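Local coordinates for protein germination-specific N-acetylmuramoyl-L-alanine amidase, Autolysin (Clostridioides difficile, PDB 7RAG) that probably hydrolyses the amide bond between N-acetylmuramic acid and L-alanine in peptidoglycan, and is allosterically activated by the GerS lipoprotein during spore formation, at residues I44-I56 with L188-Y202. Sequence-based numbering, arbitrary orientation.
Sequences INLAITLKLRELI and LTDETYQEKIAWAIY. With EDO (1,2-ethanediol), chain D.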
loop_
_atom_site.group_PDB
_atom_site.type_symbol
_atom_site.label_atom_id
_atom_site.label_comp_id
_atom_site.label_asym_id
_atom_site.label_seq_id
_atom_site.Cartn_x
_atom_site.Cartn_y
_atom_site.Cartn_z
ATOM N N ILE B 44 29.483 21.110 8.455
ATOM C CA ILE B 44 28.148 20.536 8.604
ATOM C C ILE B 44 27.375 20.592 7.284
ATOM O O ILE B 44 26.709 19.620 6.896
ATOM C CB ILE B 44 27.408 21.247 9.750
ATOM C CG1 ILE B 44 28.100 20.909 11.078
ATOM C CG2 ILE B 44 25.928 20.868 9.771
ATOM C CD1 ILE B 44 27.353 21.365 12.299
ATOM N N ASN B 45 27.442 21.723 6.580
ATOM C CA ASN B 45 26.776 21.835 5.287
ATOM C C ASN B 45 27.279 20.766 4.330
ATOM O O ASN B 45 26.487 20.093 3.655
ATOM C CB ASN B 45 27.012 23.219 4.676
ATOM C CG ASN B 45 26.355 24.327 5.440
ATOM O OD1 ASN B 45 25.546 24.102 6.334
ATOM N ND2 ASN B 45 26.698 25.551 5.084
ATOM N N LEU B 46 28.609 20.610 4.255
ATOM C CA LEU B 46 29.190 19.608 3.375
ATOM C C LEU B 46 28.748 18.216 3.781
ATOM O O LEU B 46 28.432 17.385 2.921
ATOM C CB LEU B 46 30.713 19.710 3.390
ATOM C CG LEU B 46 31.520 18.706 2.549
ATOM C CD1 LEU B 46 31.251 18.925 1.053
ATOM C CD2 LEU B 46 33.024 18.796 2.857
ATOM N N ALA B 47 28.705 17.941 5.086
ATOM C CA ALA B 47 28.325 16.606 5.540
ATOM C C ALA B 47 26.889 16.276 5.134
ATOM O O ALA B 47 26.628 15.207 4.560
ATOM C CB ALA B 47 28.506 16.492 7.056
ATOM N N ILE B 48 25.946 17.185 5.428
ATOM C CA ILE B 48 24.549 16.946 5.073
ATOM C C ILE B 48 24.400 16.830 3.562
ATOM O O ILE B 48 23.724 15.928 3.058
ATOM C CB ILE B 48 23.633 18.049 5.641
ATOM C CG1 ILE B 48 23.676 18.046 7.165
ATOM C CG2 ILE B 48 22.209 17.838 5.174
ATOM C CD1 ILE B 48 23.288 19.348 7.764
ATOM N N THR B 49 25.044 17.725 2.820
ATOM C CA THR B 49 24.977 17.683 1.365
ATOM C C THR B 49 25.487 16.356 0.799
ATOM O O THR B 49 24.908 15.831 -0.164
ATOM C CB THR B 49 25.780 18.846 0.790
ATOM O OG1 THR B 49 25.238 20.088 1.269
ATOM C CG2 THR B 49 25.753 18.805 -0.715
ATOM N N LEU B 50 26.571 15.795 1.366
ATOM C CA LEU B 50 27.065 14.528 0.846
ATOM C C LEU B 50 26.172 13.357 1.247
ATOM O O LEU B 50 26.008 12.406 0.460
ATOM C CB LEU B 50 28.511 14.297 1.280
ATOM C CG LEU B 50 29.475 15.283 0.604
ATOM C CD1 LEU B 50 30.862 15.118 1.143
ATOM C CD2 LEU B 50 29.479 15.178 -0.941
ATOM N N LYS B 51 25.552 13.415 2.430
ATOM C CA LYS B 51 24.535 12.410 2.757
ATOM C C LYS B 51 23.384 12.460 1.760
ATOM O O LYS B 51 22.921 11.414 1.269
ATOM C CB LYS B 51 23.997 12.609 4.178
ATOM C CG LYS B 51 25.045 12.595 5.285
ATOM C CD LYS B 51 25.751 11.278 5.386
ATOM C CE LYS B 51 26.682 11.231 6.621
ATOM N NZ LYS B 51 27.264 9.863 6.839
ATOM N N LEU B 52 22.923 13.680 1.441
ATOM C CA LEU B 52 21.792 13.882 0.531
ATOM C C LEU B 52 22.147 13.458 -0.892
ATOM O O LEU B 52 21.329 12.861 -1.595
ATOM C CB LEU B 52 21.360 15.354 0.575
ATOM C CG LEU B 52 20.180 15.868 -0.267
ATOM C CD1 LEU B 52 18.955 14.947 -0.112
ATOM C CD2 LEU B 52 19.821 17.313 0.118
ATOM N N ARG B 53 23.367 13.765 -1.330
ATOM C CA ARG B 53 23.885 13.263 -2.592
ATOM C C ARG B 53 23.777 11.742 -2.668
ATOM O O ARG B 53 23.365 11.185 -3.692
ATOM C CB ARG B 53 25.348 13.722 -2.744
ATOM C CG ARG B 53 26.003 13.358 -4.057
ATOM C CD ARG B 53 26.695 11.996 -3.974
ATOM N NE ARG B 53 27.673 11.799 -5.039
ATOM C CZ ARG B 53 28.935 12.200 -4.972
ATOM N NH1 ARG B 53 29.364 12.815 -3.873
ATOM N NH2 ARG B 53 29.763 11.972 -5.991
ATOM N N GLU B 54 24.196 11.046 -1.604
ATOM C CA GLU B 54 24.093 9.588 -1.634
ATOM C C GLU B 54 22.638 9.123 -1.740
ATOM O O GLU B 54 22.319 8.223 -2.535
ATOM C CB GLU B 54 24.780 8.987 -0.410
ATOM C CG GLU B 54 26.263 9.050 -0.531
ATOM C CD GLU B 54 26.994 8.523 0.685
ATOM O OE1 GLU B 54 26.323 8.174 1.694
ATOM O OE2 GLU B 54 28.253 8.472 0.615
ATOM N N LEU B 55 21.736 9.746 -0.973
ATOM C CA LEU B 55 20.318 9.385 -1.070
ATOM C C LEU B 55 19.801 9.545 -2.495
ATOM O O LEU B 55 19.151 8.648 -3.040
ATOM C CB LEU B 55 19.474 10.225 -0.106
ATOM C CG LEU B 55 19.654 9.828 1.363
ATOM C CD1 LEU B 55 19.043 10.879 2.286
ATOM C CD2 LEU B 55 19.072 8.454 1.631
ATOM N N ILE B 56 20.090 10.680 -3.117
ATOM C CA ILE B 56 19.504 10.966 -4.420
ATOM C C ILE B 56 20.109 10.071 -5.495
ATOM O O ILE B 56 19.393 9.527 -6.342
ATOM C CB ILE B 56 19.679 12.458 -4.754
ATOM C CG1 ILE B 56 18.767 13.319 -3.869
ATOM C CG2 ILE B 56 19.471 12.717 -6.270
ATOM C CD1 ILE B 56 19.182 14.819 -3.824
ATOM N N LEU B 188 23.649 18.995 15.585
ATOM C CA LEU B 188 24.093 19.202 14.211
ATOM C C LEU B 188 25.492 18.671 13.969
ATOM O O LEU B 188 25.847 18.390 12.817
ATOM C CB LEU B 188 24.050 20.681 13.851
ATOM C CG LEU B 188 22.676 21.268 13.531
ATOM C CD1 LEU B 188 22.805 22.753 13.267
ATOM C CD2 LEU B 188 22.035 20.572 12.343
ATOM N N THR B 189 26.302 18.540 15.015
ATOM C CA THR B 189 27.591 17.893 14.803
ATOM C C THR B 189 27.503 16.374 14.794
ATOM O O THR B 189 28.537 15.722 14.624
ATOM C CB THR B 189 28.602 18.333 15.864
ATOM O OG1 THR B 189 28.065 18.080 17.167
ATOM C CG2 THR B 189 28.919 19.813 15.702
ATOM N N ASP B 190 26.317 15.791 14.971
ATOM C CA ASP B 190 26.188 14.340 15.047
ATOM C C ASP B 190 25.868 13.739 13.682
ATOM O O ASP B 190 24.868 14.102 13.055
ATOM C CB ASP B 190 25.108 13.951 16.056
ATOM C CG ASP B 190 24.902 12.455 16.133
ATOM O OD1 ASP B 190 25.748 11.764 16.746
ATOM O OD2 ASP B 190 23.902 11.972 15.564
ATOM N N GLU B 191 26.708 12.796 13.244
ATOM C CA GLU B 191 26.549 12.195 11.923
ATOM C C GLU B 191 25.169 11.574 11.741
ATOM O O GLU B 191 24.615 11.607 10.632
ATOM C CB GLU B 191 27.644 11.148 11.686
ATOM C CG GLU B 191 27.593 10.501 10.307
ATOM C CD GLU B 191 28.934 9.938 9.852
ATOM O OE1 GLU B 191 29.841 9.814 10.710
ATOM O OE2 GLU B 191 29.081 9.620 8.640
ATOM N N THR B 192 24.579 11.035 12.811
ATOM C CA THR B 192 23.264 10.417 12.674
ATOM C C THR B 192 22.176 11.466 12.515
ATOM O O THR B 192 21.225 11.283 11.740
ATOM C CB THR B 192 22.977 9.525 13.869
ATOM O OG1 THR B 192 24.135 8.729 14.137
ATOM C CG2 THR B 192 21.811 8.614 13.552
ATOM N N TYR B 193 22.296 12.578 13.233
ATOM C CA TYR B 193 21.337 13.655 13.042
ATOM C C TYR B 193 21.461 14.232 11.642
ATOM O O TYR B 193 20.451 14.537 10.994
ATOM C CB TYR B 193 21.547 14.728 14.105
ATOM C CG TYR B 193 20.405 15.715 14.241
ATOM C CD1 TYR B 193 19.223 15.351 14.856
ATOM C CD2 TYR B 193 20.529 17.022 13.776
ATOM C CE1 TYR B 193 18.189 16.248 14.993
ATOM C CE2 TYR B 193 19.493 17.926 13.907
ATOM C CZ TYR B 193 18.328 17.528 14.512
ATOM O OH TYR B 193 17.291 18.417 14.657
ATOM N N GLN B 194 22.693 14.377 11.153
ATOM C CA GLN B 194 22.885 14.855 9.792
ATOM C C GLN B 194 22.209 13.934 8.788
ATOM O O GLN B 194 21.586 14.405 7.826
ATOM C CB GLN B 194 24.371 14.982 9.491
ATOM C CG GLN B 194 25.097 15.934 10.431
ATOM C CD GLN B 194 26.596 15.902 10.215
ATOM O OE1 GLN B 194 27.104 15.028 9.516
ATOM N NE2 GLN B 194 27.310 16.861 10.801
ATOM N N GLU B 195 22.302 12.619 9.003
ATOM C CA GLU B 195 21.640 11.689 8.090
ATOM C C GLU B 195 20.123 11.816 8.161
ATOM O O GLU B 195 19.438 11.714 7.137
ATOM C CB GLU B 195 22.076 10.258 8.377
ATOM C CG GLU B 195 23.525 10.013 8.068
ATOM C CD GLU B 195 23.986 8.607 8.427
ATOM O OE1 GLU B 195 23.175 7.816 8.966
ATOM O OE2 GLU B 195 25.163 8.286 8.153
ATOM N N LYS B 196 19.584 12.030 9.362
ATOM C CA LYS B 196 18.145 12.246 9.505
ATOM C C LYS B 196 17.682 13.452 8.683
ATOM O O LYS B 196 16.662 13.393 7.978
ATOM C CB LYS B 196 17.826 12.435 10.986
ATOM C CG LYS B 196 16.410 12.120 11.415
ATOM C CD LYS B 196 16.397 11.671 12.892
ATOM C CE LYS B 196 14.991 11.264 13.363
ATOM N NZ LYS B 196 14.993 10.686 14.743
ATOM N N ILE B 197 18.432 14.555 8.758
ATOM C CA ILE B 197 18.086 15.754 7.995
ATOM C C ILE B 197 18.143 15.473 6.499
ATOM O O ILE B 197 17.260 15.880 5.730
ATOM C CB ILE B 197 19.025 16.913 8.368
ATOM C CG1 ILE B 197 18.692 17.429 9.761
ATOM C CG2 ILE B 197 18.969 18.019 7.284
ATOM C CD1 ILE B 197 19.712 18.368 10.291
ATOM N N ALA B 198 19.205 14.796 6.059
ATOM C CA ALA B 198 19.291 14.460 4.647
ATOM C C ALA B 198 18.089 13.626 4.226
ATOM O O ALA B 198 17.497 13.870 3.175
ATOM C CB ALA B 198 20.600 13.730 4.354
ATOM N N TRP B 199 17.704 12.657 5.056
ATOM C CA TRP B 199 16.520 11.854 4.786
ATOM C C TRP B 199 15.270 12.722 4.655
ATOM O O TRP B 199 14.472 12.543 3.721
ATOM C CB TRP B 199 16.333 10.826 5.895
ATOM C CG TRP B 199 15.147 10.012 5.665
ATOM C CD1 TRP B 199 13.939 10.125 6.287
ATOM C CD2 TRP B 199 15.006 8.978 4.689
ATOM N NE1 TRP B 199 13.064 9.212 5.770
ATOM C CE2 TRP B 199 13.694 8.494 4.786
ATOM C CE3 TRP B 199 15.870 8.407 3.749
ATOM C CZ2 TRP B 199 13.222 7.468 3.981
ATOM C CZ3 TRP B 199 15.404 7.389 2.954
ATOM C CH2 TRP B 199 14.093 6.929 3.071
ATOM N N ALA B 200 15.084 13.676 5.569
ATOM C CA ALA B 200 13.910 14.541 5.476
ATOM C C ALA B 200 13.909 15.330 4.162
ATOM O O ALA B 200 12.885 15.409 3.469
ATOM C CB ALA B 200 13.847 15.480 6.678
ATOM N N ILE B 201 15.061 15.898 3.789
ATOM C CA ILE B 201 15.118 16.688 2.559
ATOM C C ILE B 201 14.853 15.805 1.348
ATOM O O ILE B 201 14.135 16.194 0.408
ATOM C CB ILE B 201 16.466 17.415 2.424
ATOM C CG1 ILE B 201 16.791 18.193 3.706
ATOM C CG2 ILE B 201 16.405 18.337 1.196
ATOM C CD1 ILE B 201 18.097 18.981 3.656
ATOM N N TYR B 202 15.440 14.611 1.343
ATOM C CA TYR B 202 15.272 13.685 0.233
ATOM C C TYR B 202 13.812 13.291 0.074
ATOM O O TYR B 202 13.279 13.278 -1.046
ATOM C CB TYR B 202 16.164 12.467 0.471
ATOM C CG TYR B 202 15.824 11.219 -0.301
ATOM C CD1 TYR B 202 16.049 11.131 -1.677
ATOM C CD2 TYR B 202 15.314 10.103 0.356
ATOM C CE1 TYR B 202 15.752 9.970 -2.377
ATOM C CE2 TYR B 202 15.003 8.944 -0.328
ATOM C CZ TYR B 202 15.228 8.883 -1.694
ATOM O OH TYR B 202 14.925 7.722 -2.356
HETATM C C1 EDO D . 18.327 4.505 -1.078
HETATM O O1 EDO D . 17.250 3.785 -1.717
HETATM C C2 EDO D . 17.793 5.848 -0.644
HETATM O O2 EDO D . 16.360 5.777 -0.827
#
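Lys-51 forms salt bridges to two glutamates one helical turn apart: its NZ lies 2.6 Å from Glu-191 OE2 and 2.9 Å from Glu-195 OE2, and both oxygens accept through their anti lone pairs. A bend at chi2 (-63°) turns the lysine chain along the facing helix, where its CD rests 3.7 Å from Glu-195 CG. Glu-195 OE1 forms a salt bridge with Lys-82 of a neighbouring lipoprotein chain, so one carboxylate links the helix pair to the activating partner. Beneath this network, Ala-198 is a knob in a hole formed by Ile-48, Lys-51, Leu-52 and Leu-55. Its CA lies 4.9 Å from Leu-52 CA, consistent with a small residue permitting close approach; the axes of the two segments come within 8.5 Å, with a crossing angle of -51°. Toward the N-terminal end, the Gln-194 side chain crosses Ile-44 and Ile-48 at about a right angle. Gln-194 NE2 donates to Leu-188 O (2.9 Å), in the plane of that carbonyl, while Ile-44 CD1 packs against the same oxygen. Farther along, Leu-55 places CB over one face of the Tyr-202 ring, 4.0 Å from its centroid, and CD2 at the edge of Trp-199. The pair joins helix 41-58, which begins at zinc ligand Glu-41, to helix 191-211; Leu-52 and Ile-201 meet above strands 18-23 and 104-111, while Trp-199 and Ala-200 reach helix 130-147.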